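Local coordinates for protein polyphenol oxidase, chloroplastic (Malus domestica, PDB 6ELV) that catalyses, as the full-length enzyme, the oxidation of mono- and o-diphenols to o-diquinones, and is represented here by its separately expressed C-terminal domain, at residues E47-E52 against V66-V71; V123-V128 against G137-E142. All coordinates share one frame; numbering follows the deposited sequence.

Interaction 1: E47-E52 against V66-V71. With CA (calcium ion), chain B.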
loop_
_atom_site.group_PDB
_atom_site.type_symbol
_atom_site.label_atom_id
_atom_site.label_comp_id
_atom_site.label_asym_id
_atom_site.label_seq_id
_atom_site.Cartn_x
_atom_site.Cartn_y
_atom_site.Cartn_z
ATOM N N GLU A 47 -8.062 -7.910 7.562
ATOM C CA GLU A 47 -8.218 -6.649 6.856
ATOM C C GLU A 47 -7.015 -6.514 5.930
ATOM O O GLU A 47 -5.873 -6.561 6.394
ATOM C CB GLU A 47 -8.280 -5.529 7.894
ATOM C CG GLU A 47 -8.617 -4.171 7.334
ATOM C CD GLU A 47 -8.919 -3.117 8.388
ATOM O OE1 GLU A 47 -9.082 -3.468 9.578
ATOM O OE2 GLU A 47 -8.972 -1.929 8.021
ATOM N N ILE A 48 -7.273 -6.374 4.635
ATOM C CA ILE A 48 -6.253 -6.528 3.605
ATOM C C ILE A 48 -6.015 -5.209 2.877
ATOM O O ILE A 48 -6.954 -4.615 2.342
ATOM C CB ILE A 48 -6.658 -7.639 2.612
ATOM C CG1 ILE A 48 -6.855 -8.937 3.407
ATOM C CG2 ILE A 48 -5.644 -7.754 1.489
ATOM C CD1 ILE A 48 -6.703 -10.193 2.691
ATOM N N LEU A 49 -4.754 -4.776 2.824
ATOM C CA LEU A 49 -4.334 -3.672 1.967
ATOM C C LEU A 49 -4.070 -4.221 0.568
ATOM O O LEU A 49 -3.306 -5.177 0.406
ATOM C CB LEU A 49 -3.053 -3.068 2.538
ATOM C CG LEU A 49 -2.418 -1.911 1.775
ATOM C CD1 LEU A 49 -3.368 -0.727 1.701
ATOM C CD2 LEU A 49 -1.125 -1.512 2.454
ATOM N N VAL A 50 -4.703 -3.621 -0.437
ATOM C CA VAL A 50 -4.626 -4.077 -1.820
ATOM C C VAL A 50 -4.004 -2.968 -2.650
ATOM O O VAL A 50 -4.551 -1.862 -2.736
ATOM C CB VAL A 50 -6.006 -4.461 -2.372
ATOM C CG1 VAL A 50 -5.875 -5.039 -3.783
ATOM C CG2 VAL A 50 -6.691 -5.442 -1.445
ATOM N N ILE A 51 -2.861 -3.256 -3.246
ATOM C CA ILE A 51 -2.210 -2.351 -4.179
ATOM C C ILE A 51 -2.440 -2.930 -5.557
ATOM O O ILE A 51 -1.931 -4.008 -5.872
ATOM C CB ILE A 51 -0.726 -2.213 -3.852
ATOM C CG1 ILE A 51 -0.634 -1.725 -2.417
ATOM C CG2 ILE A 51 -0.046 -1.246 -4.805
ATOM C CD1 ILE A 51 0.708 -1.759 -1.870
ATOM N N GLU A 52 -3.233 -2.228 -6.364
ATOM C CA GLU A 52 -3.727 -2.737 -7.634
ATOM C C GLU A 52 -2.986 -2.121 -8.809
ATOM O O GLU A 52 -2.404 -1.039 -8.711
ATOM C CB GLU A 52 -5.220 -2.438 -7.790
ATOM N N VAL A 66 6.396 -1.217 1.499
ATOM C CA VAL A 66 5.130 -0.632 1.920
ATOM C C VAL A 66 5.132 -0.491 3.432
ATOM O O VAL A 66 5.433 -1.457 4.148
ATOM C CB VAL A 66 3.945 -1.508 1.481
ATOM C CG1 VAL A 66 2.622 -0.840 1.843
ATOM C CG2 VAL A 66 4.021 -1.806 -0.010
ATOM N N TYR A 67 4.782 0.705 3.906
ATOM C CA TYR A 67 4.688 1.013 5.327
ATOM C C TYR A 67 3.319 1.612 5.627
ATOM O O TYR A 67 2.660 2.176 4.750
ATOM C CB TYR A 67 5.782 2.004 5.767
ATOM C CG TYR A 67 7.181 1.456 5.659
ATOM C CD1 TYR A 67 7.809 1.320 4.424
ATOM C CD2 TYR A 67 7.885 1.081 6.793
ATOM C CE1 TYR A 67 9.091 0.820 4.334
ATOM C CE2 TYR A 67 9.169 0.581 6.706
ATOM C CZ TYR A 67 9.760 0.437 5.472
ATOM O OH TYR A 67 11.041 -0.062 5.377
ATOM N N VAL A 68 2.908 1.520 6.886
ATOM C CA VAL A 68 1.641 2.092 7.335
ATOM C C VAL A 68 1.888 2.901 8.600
ATOM O O VAL A 68 2.693 2.507 9.450
ATOM C CB VAL A 68 0.605 0.969 7.589
ATOM C CG1 VAL A 68 -0.706 1.526 8.128
ATOM C CG2 VAL A 68 0.340 0.203 6.309
ATOM N N ASN A 69 1.167 4.012 8.749
ATOM C CA ASN A 69 1.204 4.763 9.995
ATOM C C ASN A 69 -0.175 5.318 10.310
ATOM O O ASN A 69 -1.046 5.409 9.449
ATOM C CB ASN A 69 2.285 5.873 10.036
ATOM C CG ASN A 69 2.010 7.051 9.105
ATOM O OD1 ASN A 69 2.492 7.080 7.971
ATOM N ND2 ASN A 69 1.293 8.056 9.595
ATOM N N ASP A 70 -0.328 5.711 11.575
ATOM C CA ASP A 70 -1.559 6.298 12.081
ATOM C C ASP A 70 -1.797 7.639 11.392
ATOM O O ASP A 70 -0.906 8.500 11.351
ATOM C CB ASP A 70 -1.396 6.453 13.597
ATOM C CG ASP A 70 -2.655 6.903 14.304
ATOM O OD1 ASP A 70 -3.233 7.941 13.910
ATOM O OD2 ASP A 70 -3.040 6.248 15.305
ATOM N N VAL A 71 -3.009 7.811 10.855
ATOM C CA VAL A 71 -3.377 9.003 10.105
ATOM C C VAL A 71 -3.239 10.285 10.914
ATOM O O VAL A 71 -3.099 11.367 10.339
ATOM C CB VAL A 71 -4.803 8.824 9.540
ATOM C CG1 VAL A 71 -5.837 8.842 10.663
ATOM C CG2 VAL A 71 -5.101 9.862 8.469
HETATM CA CA CA B . -5.102 7.590 15.577
HETATM O O HOH W 1 -6.580 8.458 17.354
HETATM O O HOH W 2 -5.228 5.849 17.245
#
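Val66 sits between Leu49 and Ile51 and gives one methyl to each. Its CG1 meets Leu49 CD2 at 3.9 Å and its CG2 meets Ile51 CD1 at 3.8 Å, both pairs tip to tip. CG1 lies anti to the backbone N (chi1 -176°), which leaves CG2 anti to the carbonyl carbon; the two methyls thus splay apart, each toward a different partner. Leu49 CD2 also lies 4.5 Å from Val68 CG2, a looser apolar approach. All four side chains are buried, with Leu104 and Leu106 of strand 99-107 packed beside them.

These are contacts between the two layers of a beta sandwich: strand segments 48-52 and 66-70 belong to different sheets, run at 133° to one another and keep 10.8 Å between their axes, a gap bridged by side chains alone.

At the C-terminal end of 66-71, Asp70 chelates the calcium ion with both carboxylate oxygens, OD1 and OD2 each 2.5 Å from the metal; two waters bind as well, and Asp72 and Asp120 complete the protein ligands. Just before it, Asn69 ND2 donates to the backbone O of Asp70 at 2.8 Å, a bent bond (133° at the hydrogen) whose donor stands above the carbonyl plane. Separately, on segment 47-52, Glu47 forms a salt bridge through OE2 to Arg31 NE.

Interaction 2: V123-V128 against G137-E142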
loop_
_atom_site.group_PDB
_atom_site.type_symbol
_atom_site.label_atom_id
_atom_site.label_comp_id
_atom_site.label_asym_id
_atom_site.label_seq_id
_atom_site.Cartn_x
_atom_site.Cartn_y
_atom_site.Cartn_z
ATOM N N VAL A 123 -5.908 5.155 7.384
ATOM C CA VAL A 123 -4.493 5.036 7.717
ATOM C C VAL A 123 -3.694 5.721 6.620
ATOM O O VAL A 123 -4.211 6.025 5.544
ATOM C CB VAL A 123 -4.044 3.568 7.877
ATOM C CG1 VAL A 123 -4.828 2.889 8.993
ATOM C CG2 VAL A 123 -4.196 2.806 6.548
ATOM N N VAL A 124 -2.410 5.946 6.889
ATOM C CA VAL A 124 -1.497 6.443 5.867
ATOM C C VAL A 124 -0.638 5.295 5.367
ATOM O O VAL A 124 0.028 4.614 6.161
ATOM C CB VAL A 124 -0.622 7.586 6.400
ATOM C CG1 VAL A 124 0.421 7.983 5.356
ATOM C CG2 VAL A 124 -1.492 8.782 6.771
ATOM N N VAL A 125 -0.633 5.099 4.053
ATOM C CA VAL A 125 0.189 4.090 3.400
ATOM C C VAL A 125 1.320 4.807 2.684
ATOM O O VAL A 125 1.076 5.746 1.914
ATOM C CB VAL A 125 -0.639 3.248 2.416
ATOM C CG1 VAL A 125 0.248 2.245 1.679
ATOM C CG2 VAL A 125 -1.745 2.502 3.181
ATOM N N THR A 126 2.544 4.344 2.917
ATOM C CA THR A 126 3.738 4.885 2.286
ATOM C C THR A 126 4.320 3.824 1.362
ATOM O O THR A 126 4.498 2.672 1.772
ATOM C CB THR A 126 4.763 5.283 3.358
ATOM O OG1 THR A 126 4.208 6.302 4.202
ATOM C CG2 THR A 126 6.039 5.841 2.753
ATOM N N LEU A 127 4.622 4.222 0.128
ATOM C CA LEU A 127 5.266 3.357 -0.852
ATOM C C LEU A 127 6.673 3.887 -1.084
ATOM O O LEU A 127 6.847 5.069 -1.406
ATOM C CB LEU A 127 4.481 3.342 -2.162
ATOM C CG LEU A 127 3.000 2.962 -2.064
ATOM C CD1 LEU A 127 2.403 2.927 -3.451
ATOM C CD2 LEU A 127 2.823 1.631 -1.382
ATOM N N VAL A 128 7.664 3.018 -0.932
ATOM C CA VAL A 128 9.073 3.390 -0.970
ATOM C C VAL A 128 9.732 2.642 -2.114
ATOM O O VAL A 128 10.050 1.457 -1.990
ATOM C CB VAL A 128 9.771 3.047 0.357
ATOM C CG1 VAL A 128 11.191 3.559 0.340
ATOM C CG2 VAL A 128 8.991 3.593 1.570
ATOM N N GLY A 137 -1.483 1.406 -9.773
ATOM C CA GLY A 137 -2.807 1.716 -10.282
ATOM C C GLY A 137 -3.763 2.293 -9.258
ATOM O O GLY A 137 -4.558 3.176 -9.591
ATOM N N GLY A 138 -3.713 1.798 -8.026
ATOM C CA GLY A 138 -4.607 2.271 -6.975
ATOM C C GLY A 138 -4.310 1.538 -5.686
ATOM O O GLY A 138 -3.543 0.573 -5.657
ATOM N N ILE A 139 -4.909 2.030 -4.601
ATOM C CA ILE A 139 -4.720 1.442 -3.277
ATOM C C ILE A 139 -6.056 1.459 -2.539
ATOM O O ILE A 139 -6.744 2.483 -2.515
ATOM C CB ILE A 139 -3.646 2.184 -2.444
ATOM C CG1 ILE A 139 -2.308 2.349 -3.177
ATOM C CG2 ILE A 139 -3.391 1.459 -1.149
ATOM C CD1 ILE A 139 -1.228 3.029 -2.333
ATOM N N LYS A 140 -6.405 0.344 -1.900
ATOM C CA LYS A 140 -7.616 0.282 -1.101
ATOM C C LYS A 140 -7.402 -0.728 0.014
ATOM O O LYS A 140 -6.435 -1.492 0.011
ATOM C CB LYS A 140 -8.823 -0.111 -1.947
ATOM C CG LYS A 140 -8.721 -1.502 -2.526
ATOM C CD LYS A 140 -9.893 -1.835 -3.424
ATOM C CE LYS A 140 -9.741 -3.232 -4.007
ATOM N NZ LYS A 140 -10.960 -3.650 -4.739
ATOM N N ILE A 141 -8.325 -0.725 0.972
ATOM C CA ILE A 141 -8.364 -1.718 2.038
ATOM C C ILE A 141 -9.711 -2.418 1.977
ATOM O O ILE A 141 -10.749 -1.765 1.829
ATOM C CB ILE A 141 -8.122 -1.094 3.426
ATOM C CG1 ILE A 141 -6.746 -0.428 3.469
ATOM C CG2 ILE A 141 -8.260 -2.138 4.524
ATOM C CD1 ILE A 141 -6.544 0.462 4.679
ATOM N N GLU A 142 -9.698 -3.740 2.073
ATOM C CA GLU A 142 -10.948 -4.480 1.997
ATOM C C GLU A 142 -10.838 -5.782 2.775
ATOM O O GLU A 142 -9.778 -6.161 3.268
ATOM C CB GLU A 142 -11.372 -4.712 0.549
ATOM C CG GLU A 142 -10.422 -5.566 -0.231
ATOM C CD GLU A 142 -10.818 -5.665 -1.687
ATOM O OE1 GLU A 142 -11.729 -4.923 -2.117
ATOM O OE2 GLU A 142 -10.221 -6.488 -2.395
#
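The axes of strand segments 123-128 and 138-142 approach to 9.8 Å, with 138° between their directions, and Val125 lies opposite Ile139 and Val123 opposite Ile141. Alternate residues point into the gap. Ile139 is central: its CD1 meets Leu127 CD1 end-on at 3.8 Å and lies 4.3 Å from Val125 CG1. The extended isoleucine chain (chi2 -178°) carries that terminal methyl across to the opposing strand. At the other end Val123 and Ile141 cross obliquely, with Val123 CG2 3.8 Å from Ile141 CD1. Held between its own backbone N and carbonyl carbon, CG2 is the valine methyl that reaches Ile141.

On the outer face of 137-142, Lys140 NZ forms a salt bridge to Glu142 OE1 at 3.0 Å, approaching from above the carboxylate plane. These two residues alternate with the inward isoleucines. A classic beta bulge places two residues, Gly137 and Gly138, against the single residue Glu52 of the neighbouring strand.

Strand 122-131 is flanked in its sheet by 25-30 and 62-70, while 135-142 lies between 19-20 and 48-57 in the other; Leu49 of strand 48-57 touches Val125, Ile139 and Ile141, and Phe17 from a loop packs on Ile139.

In the fold
Interactions 1 and 2 bridge the same pair of sheets, with centres about 5 Å apart near the middle of the domain. Strands 62-70 and 122-131 are antiparallel neighbours in one sheet, as are 48-57 and 135-142 in the other, so the two contacts form adjacent parts of one continuous apolar core. Both segments of interaction 1 come earlier in the chain than those of interaction 2. Backbone pairing joins them directly: Val50 N lies 2.8 Å from Lys140 O, a probable hydrogen bond. The calcium site lies at one end of this core, bringing Asp70, which follows the inward-facing Val66 and Val68 along the chain, together with Asp120, just before strand 122-131.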